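Local coordinates for protein activated BY transcription factor SSRB (Salmonella enterica, PDB 2WNW) that belongs to glycoside hydrolase family 30, pairing a TIM barrel with a beta sandwich, its production switched on by the transcription factor SsrB, at residues Ile237-Lys242 with Ala266-Thr271; Lys289-Glu294 with Gly324-Ile329. All coordinates share one frame; numbering follows the deposited sequence.

Contact 1 (Ile237-Lys242 with Ala266-Thr271); sequences IWDHDK and AFHWYT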
loop_
_atom_site.group_PDB
_atom_site.type_symbol
_atom_site.label_atom_id
_atom_site.label_comp_id
_atom_site.label_asym_id
_atom_site.label_seq_id
_atom_site.Cartn_x
_atom_site.Cartn_y
_atom_site.Cartn_z
ATOM N N ILE A 237 -5.256 -0.864 -23.360
ATOM C CA ILE A 237 -4.070 -0.221 -23.907
ATOM C C ILE A 237 -2.911 -0.409 -22.922
ATOM O O ILE A 237 -3.095 -0.991 -21.849
ATOM C CB ILE A 237 -4.299 1.289 -24.181
ATOM C CG1 ILE A 237 -4.757 2.001 -22.908
ATOM C CG2 ILE A 237 -5.334 1.461 -25.298
ATOM C CD1 ILE A 237 -4.861 3.510 -23.070
ATOM N N TRP A 238 -1.737 0.095 -23.300
ATOM C CA TRP A 238 -0.488 -0.006 -22.539
ATOM C C TRP A 238 0.067 -1.420 -22.688
ATOM O O TRP A 238 0.972 -1.641 -23.486
ATOM C CB TRP A 238 -0.672 0.336 -21.049
ATOM C CG TRP A 238 0.637 0.342 -20.263
ATOM C CD1 TRP A 238 0.886 -0.305 -19.084
ATOM C CD2 TRP A 238 1.858 1.028 -20.604
ATOM N NE1 TRP A 238 2.179 -0.068 -18.673
ATOM C CE2 TRP A 238 2.794 0.746 -19.584
ATOM C CE3 TRP A 238 2.248 1.852 -21.670
ATOM C CZ2 TRP A 238 4.097 1.259 -19.599
ATOM C CZ3 TRP A 238 3.541 2.363 -21.687
ATOM C CH2 TRP A 238 4.453 2.063 -20.653
ATOM N N ASP A 239 -0.477 -2.370 -21.932
ATOM C CA ASP A 239 -0.041 -3.767 -22.012
ATOM C C ASP A 239 1.480 -3.833 -21.863
ATOM O O ASP A 239 2.172 -4.492 -22.645
ATOM C CB ASP A 239 -0.469 -4.362 -23.364
ATOM C CG ASP A 239 -0.674 -5.872 -23.317
ATOM O OD1 ASP A 239 -0.458 -6.485 -22.253
ATOM O OD2 ASP A 239 -1.060 -6.449 -24.356
ATOM N N HIS A 240 1.994 -3.140 -20.853
ATOM C CA HIS A 240 3.426 -3.095 -20.600
ATOM C C HIS A 240 3.654 -3.026 -19.087
ATOM O O HIS A 240 2.708 -3.163 -18.305
ATOM C CB HIS A 240 4.027 -1.885 -21.326
ATOM C CG HIS A 240 5.521 -1.919 -21.446
ATOM N ND1 HIS A 240 6.222 -3.068 -21.752
ATOM C CD2 HIS A 240 6.446 -0.934 -21.349
ATOM C CE1 HIS A 240 7.509 -2.790 -21.838
ATOM N NE2 HIS A 240 7.673 -1.500 -21.599
ATOM N N ASP A 241 4.893 -2.806 -18.667
ATOM C CA ASP A 241 5.210 -2.783 -17.238
ATOM C C ASP A 241 4.566 -1.673 -16.406
ATOM O O ASP A 241 4.199 -0.624 -16.918
ATOM C CB ASP A 241 6.726 -2.785 -17.072
ATOM C CG ASP A 241 7.380 -3.876 -17.895
ATOM O OD1 ASP A 241 6.920 -5.034 -17.804
ATOM O OD2 ASP A 241 8.343 -3.582 -18.633
ATOM N N LYS A 242 4.452 -1.917 -15.104
ATOM C CA LYS A 242 3.804 -0.976 -14.200
ATOM C C LYS A 242 4.472 0.378 -13.953
ATOM O O LYS A 242 3.815 1.312 -13.492
ATOM C CB LYS A 242 3.522 -1.681 -12.866
ATOM C CG LYS A 242 2.458 -2.769 -12.992
ATOM C CD LYS A 242 2.169 -3.455 -11.658
ATOM C CE LYS A 242 3.178 -4.552 -11.368
ATOM N NZ LYS A 242 2.966 -5.131 -10.008
ATOM N N ALA A 266 -3.846 -2.699 -19.519
ATOM C CA ALA A 266 -3.310 -4.000 -19.145
ATOM C C ALA A 266 -1.870 -3.723 -18.730
ATOM O O ALA A 266 -1.265 -2.767 -19.206
ATOM C CB ALA A 266 -3.347 -4.942 -20.333
ATOM N N PHE A 267 -1.318 -4.534 -17.834
ATOM C CA PHE A 267 0.060 -4.316 -17.418
ATOM C C PHE A 267 0.784 -5.606 -17.076
ATOM O O PHE A 267 0.158 -6.636 -16.820
ATOM C CB PHE A 267 0.131 -3.341 -16.234
ATOM C CG PHE A 267 -0.707 -3.747 -15.052
ATOM C CD1 PHE A 267 -1.990 -3.238 -14.884
ATOM C CD2 PHE A 267 -0.212 -4.644 -14.110
ATOM C CE1 PHE A 267 -2.772 -3.614 -13.790
ATOM C CE2 PHE A 267 -0.986 -5.028 -13.011
ATOM C CZ PHE A 267 -2.266 -4.510 -12.854
ATOM N N HIS A 268 2.112 -5.533 -17.090
ATOM C CA HIS A 268 2.980 -6.670 -16.802
ATOM C C HIS A 268 3.794 -6.356 -15.546
ATOM O O HIS A 268 3.684 -5.260 -14.991
ATOM C CB HIS A 268 3.915 -6.920 -17.991
ATOM C CG HIS A 268 3.204 -7.081 -19.303
ATOM N ND1 HIS A 268 3.871 -7.127 -20.508
ATOM C CD2 HIS A 268 1.887 -7.201 -19.596
ATOM C CE1 HIS A 268 2.995 -7.266 -21.489
ATOM N NE2 HIS A 268 1.783 -7.313 -20.962
ATOM N N TRP A 269 4.628 -7.299 -15.111
ATOM C CA TRP A 269 5.409 -7.095 -13.891
ATOM C C TRP A 269 6.922 -7.073 -14.056
ATOM O O TRP A 269 7.648 -7.091 -13.068
ATOM C CB TRP A 269 5.059 -8.183 -12.863
ATOM C CG TRP A 269 5.589 -9.581 -13.175
ATOM C CD1 TRP A 269 6.672 -9.906 -13.953
ATOM C CD2 TRP A 269 5.111 -10.820 -12.628
ATOM N NE1 TRP A 269 6.898 -11.265 -13.916
ATOM C CE2 TRP A 269 5.955 -11.849 -13.110
ATOM C CE3 TRP A 269 4.053 -11.160 -11.771
ATOM C CZ2 TRP A 269 5.775 -13.196 -12.764
ATOM C CZ3 TRP A 269 3.874 -12.506 -11.426
ATOM C CH2 TRP A 269 4.730 -13.501 -11.923
ATOM N N TYR A 270 7.402 -7.007 -15.290
ATOM C CA TYR A 270 8.837 -7.084 -15.528
ATOM C C TYR A 270 9.768 -6.012 -14.961
ATOM O O TYR A 270 10.984 -6.198 -14.987
ATOM C CB TYR A 270 9.086 -7.288 -17.026
ATOM C CG TYR A 270 8.377 -8.524 -17.559
ATOM C CD1 TYR A 270 7.330 -8.415 -18.472
ATOM C CD2 TYR A 270 8.732 -9.800 -17.118
ATOM C CE1 TYR A 270 6.651 -9.549 -18.934
ATOM C CE2 TYR A 270 8.061 -10.938 -17.572
ATOM C CZ TYR A 270 7.021 -10.802 -18.479
ATOM O OH TYR A 270 6.354 -11.920 -18.927
ATOM N N THR A 271 9.227 -4.911 -14.445
ATOM C CA THR A 271 10.084 -3.881 -13.852
ATOM C C THR A 271 9.851 -3.732 -12.343
ATOM O O THR A 271 10.300 -2.768 -11.724
ATOM C CB THR A 271 9.904 -2.499 -14.525
ATOM O OG1 THR A 271 8.542 -2.074 -14.417
ATOM C CG2 THR A 271 10.315 -2.569 -15.997
HETATM O O HOH W 1 6.512 -3.615 -13.441
#
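His268 reaches Asp239 with its NE2, which donates a 2.7 Å hydrogen bond to Asp239 OD1. The donor stands above the carboxylate plane, and the carboxylate and ring planes are turned 79° apart. Ser293 gives OD1 a second partner, while Arg87 and Ser192 hold OD2, so the whole carboxylate is fixed in rotation. The imidazole also lies with one face over the backbone of Asp239 and His240.

Among backbone bonds, Ala266 N to Ile237 O is straight, and His268 N donates to His240 O at 2.7 Å. Asp239 N to Ala266 O is weak. Trp238 fastens the corner after its strand: with CG anti to the backbone N (chi1 -176°), its NE1 bonds Asp241 O at 2.7 Å, and His240 CB sits over the ring centre.

Farther along, Asp241 OD1 packs on Tyr270 CB, and its bond from Tyr270 N is weak. Water 1 joins the two loops by accepting from Lys242 N and donating to Thr271 OG1, 2.7 Å away; OG1 also hydrogen-bonds Asp243.

Apolar packing comes from Lys242, whose CG approaches Phe267 CD2 to 3.4 Å; its NZ continues to a salt bridge with Asp316. The axes, 4.8 Å apart and 17° from parallel, mark adjacent parallel strands, here two of the eight that close the family 30 TIM barrel, with a His-carboxylate pair near their C-terminal ends, close to a bound glycerol.

Contact 2 (Lys289-Glu294 with Gly324-Ile329); sequences KLLFSE and GCSGFI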
loop_
_atom_site.group_PDB
_atom_site.type_symbol
_atom_site.label_atom_id
_atom_site.label_comp_id
_atom_site.label_asym_id
_atom_site.label_seq_id
_atom_site.Cartn_x
_atom_site.Cartn_y
_atom_site.Cartn_z
ATOM N N LYS A 289 -10.820 -0.593 -16.117
ATOM C CA LYS A 289 -10.226 -1.808 -15.576
ATOM C C LYS A 289 -8.708 -1.789 -15.665
ATOM O O LYS A 289 -8.142 -1.331 -16.656
ATOM C CB LYS A 289 -10.780 -3.032 -16.310
ATOM C CG LYS A 289 -12.276 -3.227 -16.101
ATOM C CD LYS A 289 -12.778 -4.522 -16.713
ATOM C CE LYS A 289 -14.257 -4.732 -16.417
ATOM N NZ LYS A 289 -14.749 -6.035 -16.964
ATOM N N LEU A 290 -8.059 -2.278 -14.611
ATOM C CA LEU A 290 -6.602 -2.340 -14.544
ATOM C C LEU A 290 -6.251 -3.820 -14.458
ATOM O O LEU A 290 -6.164 -4.398 -13.380
ATOM C CB LEU A 290 -6.103 -1.586 -13.311
ATOM C CG LEU A 290 -6.560 -0.122 -13.255
ATOM C CD1 LEU A 290 -6.105 0.511 -11.944
ATOM C CD2 LEU A 290 -5.997 0.646 -14.446
ATOM N N LEU A 291 -6.048 -4.415 -15.624
ATOM C CA LEU A 291 -5.776 -5.839 -15.749
ATOM C C LEU A 291 -4.312 -6.267 -15.799
ATOM O O LEU A 291 -3.523 -5.710 -16.564
ATOM C CB LEU A 291 -6.484 -6.345 -17.010
ATOM C CG LEU A 291 -6.258 -7.772 -17.506
ATOM C CD1 LEU A 291 -6.900 -8.759 -16.545
ATOM C CD2 LEU A 291 -6.853 -7.914 -18.903
ATOM N N PHE A 292 -3.953 -7.257 -14.985
ATOM C CA PHE A 292 -2.592 -7.788 -15.026
ATOM C C PHE A 292 -2.676 -8.796 -16.168
ATOM O O PHE A 292 -3.348 -9.824 -16.048
ATOM C CB PHE A 292 -2.219 -8.516 -13.734
ATOM C CG PHE A 292 -0.897 -9.221 -13.819
ATOM C CD1 PHE A 292 0.293 -8.500 -13.781
ATOM C CD2 PHE A 292 -0.839 -10.597 -14.017
ATOM C CE1 PHE A 292 1.527 -9.145 -13.947
ATOM C CE2 PHE A 292 0.389 -11.248 -14.183
ATOM C CZ PHE A 292 1.573 -10.511 -14.148
ATOM N N SER A 293 -1.993 -8.512 -17.271
ATOM C CA SER A 293 -2.083 -9.381 -18.438
ATOM C C SER A 293 -0.941 -10.341 -18.734
ATOM O O SER A 293 -1.098 -11.228 -19.570
ATOM C CB SER A 293 -2.327 -8.528 -19.683
ATOM O OG SER A 293 -1.234 -7.652 -19.893
ATOM N N GLU A 294 0.207 -10.171 -18.093
ATOM C CA GLU A 294 1.315 -11.074 -18.370
ATOM C C GLU A 294 2.482 -10.969 -17.402
ATOM O O GLU A 294 2.874 -9.883 -16.986
ATOM C CB GLU A 294 1.843 -10.848 -19.788
ATOM C CG GLU A 294 2.850 -11.899 -20.229
ATOM C CD GLU A 294 3.784 -11.398 -21.311
ATOM O OE1 GLU A 294 3.291 -10.966 -22.375
ATOM O OE2 GLU A 294 5.013 -11.440 -21.092
ATOM N N GLY A 324 -6.025 -2.451 -6.602
ATOM C CA GLY A 324 -7.063 -2.130 -7.572
ATOM C C GLY A 324 -7.130 -2.950 -8.852
ATOM O O GLY A 324 -7.916 -2.627 -9.745
ATOM N N CYS A 325 -6.326 -4.008 -8.935
ATOM C CA CYS A 325 -6.268 -4.881 -10.113
ATOM C C CYS A 325 -7.595 -5.588 -10.399
ATOM O O CYS A 325 -8.259 -6.066 -9.482
ATOM C CB CYS A 325 -5.162 -5.925 -9.920
ATOM S SG CYS A 325 -4.937 -7.056 -11.304
ATOM N N SER A 326 -7.961 -5.670 -11.675
ATOM C CA SER A 326 -9.224 -6.296 -12.076
ATOM C C SER A 326 -9.127 -7.750 -12.537
ATOM O O SER A 326 -10.146 -8.379 -12.818
ATOM C CB SER A 326 -9.881 -5.474 -13.192
ATOM O OG SER A 326 -9.087 -5.485 -14.370
ATOM N N GLY A 327 -7.915 -8.287 -12.631
ATOM C CA GLY A 327 -7.779 -9.663 -13.079
ATOM C C GLY A 327 -6.339 -10.095 -13.233
ATOM O O GLY A 327 -5.440 -9.257 -13.304
ATOM N N PHE A 328 -6.126 -11.408 -13.299
ATOM C CA PHE A 328 -4.791 -11.979 -13.417
ATOM C C PHE A 328 -4.658 -12.965 -14.570
ATOM O O PHE A 328 -5.426 -13.926 -14.675
ATOM C CB PHE A 328 -4.426 -12.692 -12.106
ATOM C CG PHE A 328 -3.193 -13.566 -12.194
ATOM C CD1 PHE A 328 -1.925 -13.034 -11.971
ATOM C CD2 PHE A 328 -3.305 -14.922 -12.498
ATOM C CE1 PHE A 328 -0.785 -13.838 -12.043
ATOM C CE2 PHE A 328 -2.170 -15.740 -12.575
ATOM C CZ PHE A 328 -0.906 -15.193 -12.345
ATOM N N ILE A 329 -3.680 -12.720 -15.435
ATOM C CA ILE A 329 -3.408 -13.621 -16.541
ATOM C C ILE A 329 -1.909 -13.898 -16.588
ATOM O O ILE A 329 -1.099 -12.999 -16.838
ATOM C CB ILE A 329 -3.835 -13.053 -17.905
ATOM C CG1 ILE A 329 -5.298 -12.597 -17.856
ATOM C CG2 ILE A 329 -3.691 -14.146 -18.969
ATOM C CD1 ILE A 329 -5.801 -12.017 -19.170
HETATM O O HOH W 2 -9.477 -2.393 -11.976
#
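Phe292 and Phe328 lie side by side, their planes only 9° apart. The centroids are 5.4 Å from each other, so the rings are slid past one another and barely overlap; the closest approach is Phe292 CD2 to Phe328 CD1, 3.4 Å. Being parallel bridge partners on one face of the sheet, and both having CG anti to the backbone N, the two side chains run the same way. Helix 305-322 covers this pair through Asp316, Asn320 and Met317. The backbone beneath is bonded directly: Phe292 N donates to Gly327 O at 3.0 Å, and Phe292 O accepts from Ile329 N. Leu291 CD1 rests 3.6 Å from Gly327 O, over the glycine backbone.

These strands, 9° from parallel, are the two ends of a beta-alpha-beta crossover through helix 305-322, and they are the seventh and eighth strands of the closed barrel.

Toward the start of strand 289-294 the fit is looser. Gly324, ending the helix in a Schellman motif, does not pair directly with Leu290; water 2 intervenes, accepting from Leu290 N and donating to Gly324 O at 2.7 Å. One direct bond follows, Ser326 N to Leu290 O, at 2.8 Å and nearly straight at 168°. Cys325 SG turns back to accept an N-H...S hydrogen bond from Gly327 N, at 3.5 Å, an ordinary length for sulfur, and also packs against Phe292 CB. Partly exposed Lys289 touches Ser326 OG through its CB, while its amine leads away to salt bridges with Glu234 and Asp46.

How the contacts relate
From the N terminus, strand 234-239 comes first; the chain then passes through helices 245-252 and 256-261 before strand 264-268 returns beside it, and contact 1 closes that loop of 23 residues. Helix 275-284 leads on to strand 289-294, where contact 2 opens, to be closed after helix 305-322 by 324-329. The two loops are therefore in series, neither nested nor crossed. Their centres lie 10 Å apart, and strands 264-268 and 289-294 are barrel neighbours, so four consecutive strands become continuous. Side chains also bridge the contacts: Tyr270 OH lies 2.6 Å from Glu294 OE2, a probable hydrogen bond.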